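Local coordinates for protein NUDIX hydrolase (Alicyclobacillus acidocaldarius subsp. acidocaldarius, PDB 3QSJ) that probably hydrolyses phosphorus-containing acid anhydrides, as Nudix enzymes do, and binds divalent metal, with calcium bound in this crystal, at residues Leu27-Ala32 against Ala172-Ala177; Glu55-Ala60 against Asp72-Val77; Arg137-Phe142 against Ser218-Gly223. One frame throughout, in Å; residues are numbered along the deposited sequence.

Overall arrangement
Contact 1 (27-32 with 172-177) and contact 3 (137-142 with 218-223) both reach the same mixed sheet, on opposite sides of the chain's centre, their centres about 24 Å apart. Contact 2 (55-60 with 72-77) joins helices 51-58 and 72-87; its centre is about 25 Å from that of contact 1 and about 18 Å from that of contact 3. Along the chain, contact 2 is nested within contact 1 and closes before contact 3 opens, whereas contacts 1 and 3 interleave. Contacts 2 and 3 meet in the salt bridge Asp-72 to Arg-138. Helix 72-87, which carries Glu-82 and Glu-86 of the calcium site completed by Gly-46, starts in contact 2, and its Glu-86 and Ile-87 touch contact 1.

Contact 1 (Leu27-Ala32 against Ala172-Ala177); sequences LVVRRA and AELDAA
Arg-30 and Asp-175 form a salt bridge, with NE of Arg-30 3.0 Å from OD1 of Asp-175 and an N-H...O angle of 166°. The carboxylate receives this N-H on the syn lone pair of OD1, at the guanidinium edge and in its plane, yet the two flat groups are turned 65° apart, which suits a single bond better than a two-pronged pairing. A bend at chi3 (62°) swings the Arg-30 chain round to present NE. The other oxygen, OD2, is bonded by a water that also donates to Arg-31 O. On the backbone, Asp-175 N donates to Arg-30 O at 2.9 Å, and Arg-30 N to Ala-176 O. Ala-32 N donates to Glu-173 O, also at 2.9 Å. Apolar packing lies beyond: Leu-174 CD1 comes within 3.7 Å of Val-29 CB, and Val-29 CG1 is 3.9 Å from Ala-177 CB. Glu-86 of helix 72-87 touches both Val-29 and Leu-174. The arrangement is an antiparallel pairing of strands 24-31 and 174-181 in the Nudix sheet, the latter chain turning a corner at Asp-175, next to the helix whose Glu-82 and Glu-86 bind calcium.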
loop_
_atom_site.group_PDB
_atom_site.type_symbol
_atom_site.label_atom_id
_atom_site.label_comp_id
_atom_site.label_asym_id
_atom_site.label_seq_id
_atom_site.Cartn_x
_atom_site.Cartn_y
_atom_site.Cartn_z
ATOM N N LEU A 27 4.194 -0.952 7.776
ATOM C CA LEU A 27 3.498 0.295 7.983
ATOM C C LEU A 27 2.005 -0.004 8.000
ATOM O O LEU A 27 1.432 -0.577 7.039
ATOM C CB LEU A 27 3.794 1.289 6.844
ATOM C CG LEU A 27 5.103 2.045 6.928
ATOM C CD1 LEU A 27 5.277 2.893 5.678
ATOM C CD2 LEU A 27 5.106 2.989 8.174
ATOM N N VAL A 28 1.369 0.396 9.061
ATOM C CA VAL A 28 -0.075 0.223 9.116
ATOM C C VAL A 28 -0.669 1.556 9.426
ATOM O O VAL A 28 0.019 2.447 9.951
ATOM C CB VAL A 28 -0.536 -0.864 10.125
ATOM C CG1 VAL A 28 -0.139 -2.266 9.652
ATOM C CG2 VAL A 28 -0.010 -0.585 11.537
ATOM N N VAL A 29 -1.960 1.690 9.137
ATOM C CA VAL A 29 -2.713 2.912 9.453
ATOM C C VAL A 29 -4.025 2.539 10.143
ATOM O O VAL A 29 -4.489 1.406 10.005
ATOM C CB VAL A 29 -2.978 3.750 8.191
ATOM C CG1 VAL A 29 -1.627 4.167 7.533
ATOM C CG2 VAL A 29 -3.877 2.997 7.195
ATOM N N ARG A 30 -4.633 3.481 10.886
ATOM C CA ARG A 30 -5.951 3.186 11.450
ATOM C C ARG A 30 -6.936 4.252 11.000
ATOM O O ARG A 30 -6.654 5.432 11.128
ATOM C CB ARG A 30 -5.898 3.127 12.989
ATOM C CG ARG A 30 -7.322 2.886 13.554
ATOM C CD ARG A 30 -7.316 2.672 15.049
ATOM N NE ARG A 30 -6.805 3.833 15.777
ATOM C CZ ARG A 30 -6.631 3.818 17.088
ATOM N NH1 ARG A 30 -6.987 2.756 17.797
ATOM N NH2 ARG A 30 -6.111 4.868 17.705
ATOM N N ARG A 31 -8.074 3.831 10.464
ATOM C CA ARG A 31 -9.186 4.737 10.075
ATOM C C ARG A 31 -9.762 5.426 11.291
ATOM O O ARG A 31 -10.021 4.785 12.311
ATOM C CB ARG A 31 -10.291 3.956 9.351
ATOM C CG ARG A 31 -9.775 3.350 8.072
ATOM C CD ARG A 31 -10.763 2.370 7.489
ATOM N NE ARG A 31 -11.883 3.086 6.902
ATOM C CZ ARG A 31 -11.884 3.592 5.674
ATOM N NH1 ARG A 31 -10.805 3.494 4.907
ATOM N NH2 ARG A 31 -12.949 4.225 5.215
ATOM N N ALA A 32 -9.932 6.746 11.213
ATOM C CA ALA A 32 -10.494 7.526 12.326
ATOM C C ALA A 32 -11.934 7.044 12.685
ATOM O O ALA A 32 -12.673 6.575 11.817
ATOM C CB ALA A 32 -10.541 9.001 11.944
ATOM N N ALA A 172 -7.837 14.231 8.264
ATOM C CA ALA A 172 -8.520 13.533 9.363
ATOM C C ALA A 172 -8.974 12.097 9.109
ATOM O O ALA A 172 -9.443 11.460 10.049
ATOM C CB ALA A 172 -9.706 14.383 9.837
ATOM N N GLU A 173 -8.792 11.561 7.886
ATOM C CA GLU A 173 -9.249 10.210 7.573
ATOM C C GLU A 173 -8.630 9.109 8.396
ATOM O O GLU A 173 -9.344 8.181 8.797
ATOM C CB GLU A 173 -9.114 9.938 6.082
ATOM C CG GLU A 173 -10.382 10.457 5.412
ATOM C CD GLU A 173 -10.304 10.983 3.999
ATOM O OE1 GLU A 173 -10.868 12.073 3.754
ATOM O OE2 GLU A 173 -9.751 10.278 3.125
ATOM N N LEU A 174 -7.309 9.245 8.694
ATOM C CA LEU A 174 -6.592 8.245 9.503
ATOM C C LEU A 174 -6.251 8.892 10.836
ATOM O O LEU A 174 -5.920 10.062 10.847
ATOM C CB LEU A 174 -5.277 7.821 8.768
ATOM C CG LEU A 174 -5.487 7.217 7.394
ATOM C CD1 LEU A 174 -4.175 6.935 6.698
ATOM C CD2 LEU A 174 -6.393 5.964 7.486
ATOM N N ASP A 175 -6.338 8.176 11.936
ATOM C CA ASP A 175 -5.936 8.830 13.177
ATOM C C ASP A 175 -4.581 8.351 13.670
ATOM O O ASP A 175 -4.132 8.774 14.735
ATOM C CB ASP A 175 -7.015 8.739 14.231
ATOM C CG ASP A 175 -7.350 7.325 14.684
ATOM O OD1 ASP A 175 -6.617 6.373 14.286
ATOM O OD2 ASP A 175 -8.293 7.176 15.495
ATOM N N ALA A 176 -4.006 7.371 12.973
ATOM C CA ALA A 176 -2.700 6.854 13.390
ATOM C C ALA A 176 -2.019 6.181 12.223
ATOM O O ALA A 176 -2.679 5.765 11.275
ATOM C CB ALA A 176 -2.885 5.857 14.518
ATOM N N ALA A 177 -0.690 6.145 12.279
ATOM C CA ALA A 177 0.127 5.483 11.258
ATOM C C ALA A 177 1.447 5.225 11.903
ATOM O O ALA A 177 2.003 6.123 12.555
ATOM C CB ALA A 177 0.310 6.379 10.057
HETATM O O HOH W 1 -4.915 6.985 17.183
HETATM O O HOH W 2 -9.702 4.994 15.157
#

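Contact 2 (Glu55-Ala60 against Asp72-Val77); sequences EMAKRA and DPALAV
Ala-57 meets the first turn of helix 72-87 closely enough for its methyl to rest on backbone: CB of Ala-57 is 3.6 Å from N of Ala-74 and 3.7 Å from C of Pro-73. The same methyl makes a separate apolar touch with CB of Pro-73 at 3.9 Å. The CA atoms of Ala-57 and Ala-74 are 5.1 Å apart, a close approach, consistent with the small side chains of both residues. One turn further along, Val-77 reaches across with both methyls. Its CG1 lies anti to the backbone N (chi1 171°) and its CG2 anti to the carbonyl carbon, which spreads the fork over two neighbouring residues. CG2 touches CA of Ala-57 at 3.9 Å, while CG1 lies 3.8 Å from CE and 3.9 Å from CB of Met-56, modelled as selenomethionine. The bend at chi3 (-86°) brings CE back beside the Val-77 methyl that CB already borders. Met-56 and Val-77 are buried, and Met-56 also touches Leu-120 and Leu-124 of helix 119-125. Replacing Val-77 by alanine removes both methyls, which is likely to open a gap beside Ala-57 and leave the Met-56 methyl freer to turn.

The other side is loose. Glu-55 and Lys-58 start away from helix 72-87 and are exposed to solvent, as is Arg-59 just after them, and none of the three touches the facing segment. Only 197 Å² is buried between the segments, summed over both. Asp-72 turns its carboxylate elsewhere, into salt bridges with Arg-138 and Arg-155. No hydrogen bond or salt bridge crosses between the segments, and the atoms that meet are almost all carbon, which is consistent with the helices being held here by apolar packing.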
loop_
_atom_site.group_PDB
_atom_site.type_symbol
_atom_site.label_atom_id
_atom_site.label_comp_id
_atom_site.label_asym_id
_atom_site.label_seq_id
_atom_site.Cartn_x
_atom_site.Cartn_y
_atom_site.Cartn_z
ATOM N N GLU A 55 -2.407 5.391 -16.633
ATOM C CA GLU A 55 -1.612 6.333 -17.472
ATOM C C GLU A 55 -0.152 6.381 -16.958
ATOM O O GLU A 55 0.811 6.249 -17.735
ATOM C CB GLU A 55 -2.214 7.736 -17.422
ATOM C CG GLU A 55 -3.605 7.843 -18.039
ATOM C CD GLU A 55 -4.111 9.267 -18.136
ATOM O OE1 GLU A 55 -4.378 9.881 -17.078
ATOM O OE2 GLU A 55 -4.250 9.765 -19.275
HETATM N N MSE A 56 0.008 6.493 -15.614
HETATM C CA MSE A 56 1.328 6.477 -15.000
HETATM C C MSE A 56 2.000 5.110 -15.171
HETATM O O MSE A 56 3.220 5.063 -15.360
HETATM C CB MSE A 56 1.227 6.791 -13.495
HETATM C CG MSE A 56 0.924 8.285 -13.253
HETATM SE SE MSE A 56 0.990 8.676 -11.339
HETATM C CE MSE A 56 -0.939 8.143 -10.933
ATOM N N ALA A 57 1.213 4.028 -15.193
ATOM C CA ALA A 57 1.828 2.716 -15.360
ATOM C C ALA A 57 2.516 2.586 -16.738
ATOM O O ALA A 57 3.509 1.860 -16.854
ATOM C CB ALA A 57 0.826 1.612 -15.135
ATOM N N LYS A 58 1.950 3.238 -17.790
ATOM C CA LYS A 58 2.503 3.173 -19.153
ATOM C C LYS A 58 3.849 3.981 -19.247
ATOM O O LYS A 58 4.645 3.715 -20.150
ATOM C CB LYS A 58 1.449 3.640 -20.161
ATOM C CG LYS A 58 0.285 2.646 -20.267
ATOM C CD LYS A 58 -0.780 3.153 -21.227
ATOM C CE LYS A 58 -1.870 2.138 -21.513
ATOM N NZ LYS A 58 -2.767 1.932 -20.349
ATOM N N ARG A 59 4.143 4.851 -18.256
ATOM C CA ARG A 59 5.420 5.597 -18.198
ATOM C C ARG A 59 6.393 4.954 -17.205
ATOM O O ARG A 59 7.535 5.441 -17.056
ATOM C CB ARG A 59 5.203 7.046 -17.676
ATOM C CG ARG A 59 4.011 7.730 -18.259
ATOM C CD ARG A 59 3.865 9.152 -17.790
ATOM N NE ARG A 59 2.844 9.710 -18.665
ATOM C CZ ARG A 59 1.654 10.126 -18.291
ATOM N NH1 ARG A 59 1.362 10.246 -17.001
ATOM N NH2 ARG A 59 0.790 10.562 -19.196
ATOM N N ALA A 60 5.958 3.876 -16.520
ATOM C CA ALA A 60 6.746 3.262 -15.448
ATOM C C ALA A 60 7.954 2.478 -15.987
ATOM O O ALA A 60 7.972 2.110 -17.166
ATOM C CB ALA A 60 5.868 2.318 -14.617
ATOM N N ASP A 72 -1.979 -5.508 -13.485
ATOM C CA ASP A 72 -1.057 -5.457 -12.334
ATOM C C ASP A 72 -0.215 -4.188 -12.315
ATOM O O ASP A 72 -0.106 -3.567 -11.261
ATOM C CB ASP A 72 -0.191 -6.731 -12.243
ATOM C CG ASP A 72 -0.930 -7.840 -11.527
ATOM O OD1 ASP A 72 -1.720 -7.527 -10.560
ATOM O OD2 ASP A 72 -0.736 -9.027 -11.908
ATOM N N PRO A 73 0.332 -3.705 -13.461
ATOM C CA PRO A 73 1.130 -2.448 -13.401
ATOM C C PRO A 73 0.261 -1.288 -12.962
ATOM O O PRO A 73 0.697 -0.542 -12.102
ATOM C CB PRO A 73 1.610 -2.246 -14.854
ATOM C CG PRO A 73 1.757 -3.709 -15.371
ATOM C CD PRO A 73 0.479 -4.375 -14.785
ATOM N N ALA A 74 -0.946 -1.126 -13.521
ATOM C CA ALA A 74 -1.809 -0.004 -13.091
ATOM C C ALA A 74 -2.149 -0.126 -11.615
ATOM O O ALA A 74 -2.130 0.877 -10.915
ATOM C CB ALA A 74 -3.109 0.039 -13.895
ATOM N N LEU A 75 -2.506 -1.330 -11.137
ATOM C CA LEU A 75 -2.874 -1.494 -9.705
ATOM C C LEU A 75 -1.670 -1.272 -8.762
ATOM O O LEU A 75 -1.850 -0.754 -7.655
ATOM C CB LEU A 75 -3.586 -2.868 -9.498
ATOM C CG LEU A 75 -5.008 -2.775 -10.090
ATOM C CD1 LEU A 75 -5.653 -4.115 -10.193
ATOM C CD2 LEU A 75 -5.904 -1.884 -9.211
ATOM N N ALA A 76 -0.441 -1.581 -9.230
ATOM C CA ALA A 76 0.794 -1.301 -8.456
ATOM C C ALA A 76 0.887 0.200 -8.262
ATOM O O ALA A 76 1.135 0.669 -7.149
ATOM C CB ALA A 76 2.048 -1.802 -9.175
ATOM N N VAL A 77 0.600 0.941 -9.315
ATOM C CA VAL A 77 0.549 2.400 -9.256
ATOM C C VAL A 77 -0.527 2.880 -8.284
ATOM O O VAL A 77 -0.254 3.768 -7.454
ATOM C CB VAL A 77 0.424 3.025 -10.676
ATOM C CG1 VAL A 77 0.148 4.525 -10.557
ATOM C CG2 VAL A 77 1.749 2.811 -11.455
#

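Contact 3 (Arg137-Phe142 against Ser218-Gly223)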
loop_
_atom_site.group_PDB
_atom_site.type_symbol
_atom_site.label_atom_id
_atom_site.label_comp_id
_atom_site.label_asym_id
_atom_site.label_seq_id
_atom_site.Cartn_x
_atom_site.Cartn_y
_atom_site.Cartn_z
ATOM N N ARG A 137 6.229 -6.539 -5.357
ATOM C CA ARG A 137 5.886 -7.907 -5.598
ATOM C C ARG A 137 4.367 -8.056 -5.443
ATOM O O ARG A 137 3.810 -7.688 -4.403
ATOM C CB ARG A 137 6.633 -8.822 -4.605
ATOM C CG ARG A 137 6.280 -10.285 -4.720
ATOM C CD ARG A 137 6.807 -11.111 -3.523
ATOM N NE ARG A 137 6.505 -12.532 -3.720
ATOM C CZ ARG A 137 7.273 -13.380 -4.400
ATOM N NH1 ARG A 137 8.416 -12.963 -4.946
ATOM N NH2 ARG A 137 6.877 -14.653 -4.594
ATOM N N ARG A 138 3.689 -8.633 -6.439
ATOM C CA ARG A 138 2.276 -8.974 -6.268
ATOM C C ARG A 138 2.227 -10.121 -5.270
ATOM O O ARG A 138 2.869 -11.164 -5.496
ATOM C CB ARG A 138 1.650 -9.378 -7.621
ATOM C CG ARG A 138 0.283 -9.924 -7.410
ATOM C CD ARG A 138 -0.501 -10.200 -8.687
ATOM N NE ARG A 138 -1.640 -11.072 -8.400
ATOM C CZ ARG A 138 -2.638 -11.284 -9.265
ATOM N NH1 ARG A 138 -2.662 -10.643 -10.443
ATOM N NH2 ARG A 138 -3.626 -12.115 -8.959
ATOM N N ILE A 139 1.449 -9.940 -4.153
ATOM C CA ILE A 139 1.340 -11.015 -3.166
ATOM C C ILE A 139 -0.070 -11.564 -2.995
ATOM O O ILE A 139 -0.267 -12.546 -2.287
ATOM C CB ILE A 139 1.946 -10.598 -1.822
ATOM C CG1 ILE A 139 1.200 -9.332 -1.278
ATOM C CG2 ILE A 139 3.447 -10.342 -2.016
ATOM C CD1 ILE A 139 1.647 -8.953 0.183
ATOM N N GLY A 140 -1.056 -10.916 -3.597
ATOM C CA GLY A 140 -2.380 -11.494 -3.484
ATOM C C GLY A 140 -3.454 -10.733 -4.204
ATOM O O GLY A 140 -3.235 -9.599 -4.640
ATOM N N ARG A 141 -4.644 -11.344 -4.269
ATOM C CA ARG A 141 -5.800 -10.645 -4.824
ATOM C C ARG A 141 -6.997 -11.166 -4.060
ATOM O O ARG A 141 -7.130 -12.389 -3.879
ATOM C CB ARG A 141 -5.945 -10.932 -6.314
ATOM C CG ARG A 141 -7.112 -10.209 -6.970
ATOM C CD ARG A 141 -7.233 -10.658 -8.434
ATOM N NE ARG A 141 -8.392 -10.000 -9.058
ATOM C CZ ARG A 141 -8.685 -10.026 -10.353
ATOM N NH1 ARG A 141 -7.959 -10.768 -11.196
ATOM N NH2 ARG A 141 -9.722 -9.318 -10.821
ATOM N N PHE A 142 -7.796 -10.239 -3.525
ATOM C CA PHE A 142 -8.936 -10.650 -2.693
ATOM C C PHE A 142 -10.172 -9.903 -3.081
ATOM O O PHE A 142 -10.189 -8.666 -3.114
ATOM C CB PHE A 142 -8.614 -10.430 -1.205
ATOM C CG PHE A 142 -7.519 -11.348 -0.748
ATOM C CD1 PHE A 142 -7.728 -12.723 -0.678
ATOM C CD2 PHE A 142 -6.246 -10.860 -0.493
ATOM C CE1 PHE A 142 -6.687 -13.589 -0.364
ATOM C CE2 PHE A 142 -5.215 -11.731 -0.123
ATOM C CZ PHE A 142 -5.454 -13.086 -0.062
ATOM N N SER A 218 11.074 -12.540 -2.054
ATOM C CA SER A 218 11.257 -13.675 -2.918
ATOM C C SER A 218 10.137 -14.714 -2.879
ATOM O O SER A 218 10.116 -15.571 -3.744
ATOM C CB SER A 218 12.542 -14.427 -2.504
ATOM O OG SER A 218 13.657 -13.854 -3.130
ATOM N N THR A 219 9.275 -14.734 -1.831
ATOM C CA THR A 219 8.394 -15.871 -1.626
ATOM C C THR A 219 7.004 -15.496 -1.177
ATOM O O THR A 219 6.117 -16.367 -1.241
ATOM C CB THR A 219 8.936 -16.769 -0.460
ATOM O OG1 THR A 219 8.910 -16.022 0.778
ATOM C CG2 THR A 219 10.299 -17.340 -0.690
ATOM N N LEU A 220 6.815 -14.286 -0.627
ATOM C CA LEU A 220 5.494 -14.013 -0.064
ATOM C C LEU A 220 4.350 -14.185 -1.017
ATOM O O LEU A 220 4.356 -13.673 -2.142
ATOM C CB LEU A 220 5.402 -12.653 0.648
ATOM C CG LEU A 220 4.589 -12.683 1.948
ATOM C CD1 LEU A 220 5.415 -13.315 3.072
ATOM C CD2 LEU A 220 4.196 -11.246 2.328
ATOM N N SER A 221 3.321 -14.850 -0.511
ATOM C CA SER A 221 2.110 -15.045 -1.292
ATOM C C SER A 221 0.985 -15.373 -0.354
ATOM O O SER A 221 1.101 -16.305 0.474
ATOM C CB SER A 221 2.283 -16.195 -2.278
ATOM O OG SER A 221 1.017 -16.626 -2.745
ATOM N N ILE A 222 -0.127 -14.657 -0.504
ATOM C CA ILE A 222 -1.315 -14.917 0.296
ATOM C C ILE A 222 -2.300 -15.724 -0.581
ATOM O O ILE A 222 -2.760 -15.222 -1.618
ATOM C CB ILE A 222 -1.957 -13.607 0.848
ATOM C CG1 ILE A 222 -0.967 -12.425 1.066
ATOM C CG2 ILE A 222 -2.810 -13.897 2.072
ATOM C CD1 ILE A 222 0.220 -12.611 2.087
ATOM N N GLY A 223 -2.561 -16.971 -0.194
ATOM C CA GLY A 223 -3.493 -17.849 -0.893
ATOM C C GLY A 223 -4.809 -17.726 -0.154
ATOM O O GLY A 223 -4.771 -17.555 1.072
HETATM O O HOH W 3 -4.597 -14.166 -3.294
#
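Arg-137 reaches the backbone of Ser-218, Thr-219 and Leu-220 with a chain extended from CG to NE, its CG anti to the backbone N (chi1 177°). The guanidinium lies flat against the peptide backbone, with N of Thr-219 3.5 Å above its centre. Its edge is used as well: NE donates to O of Leu-220 at 2.9 Å (N-H...O angle 165°), close to the guanidinium plane and on a lone pair in the carbonyl plane. NH1 is bonded to Met-217 O. Further along, Ile-222 N donates to Ile-139 O at 2.8 Å, nearly straight. Ile-139 and Gly-140 both face Phe-156 in a classic beta bulge of the sheet; the end-to-end CA directions of the short touching parts, 137 to 142 and 218 to 222, differ by 6°. Ile-139 and Leu-220 pass obliquely, CG2 of Ile-139 lying 4.0 Å from CB of Leu-220. The side chains of Phe-142 and Ile-222 cross at about a right angle. In one of two Ile-222 conformers, CG2 of Ile-222 lies 3.5 Å from CZ of Phe-142, at the ring edge, so this packing is less certain. Ala-202 and Ala-206 of helix 198-209 touch Ile-222, while a water links Ile-222 O to Arg-141 N.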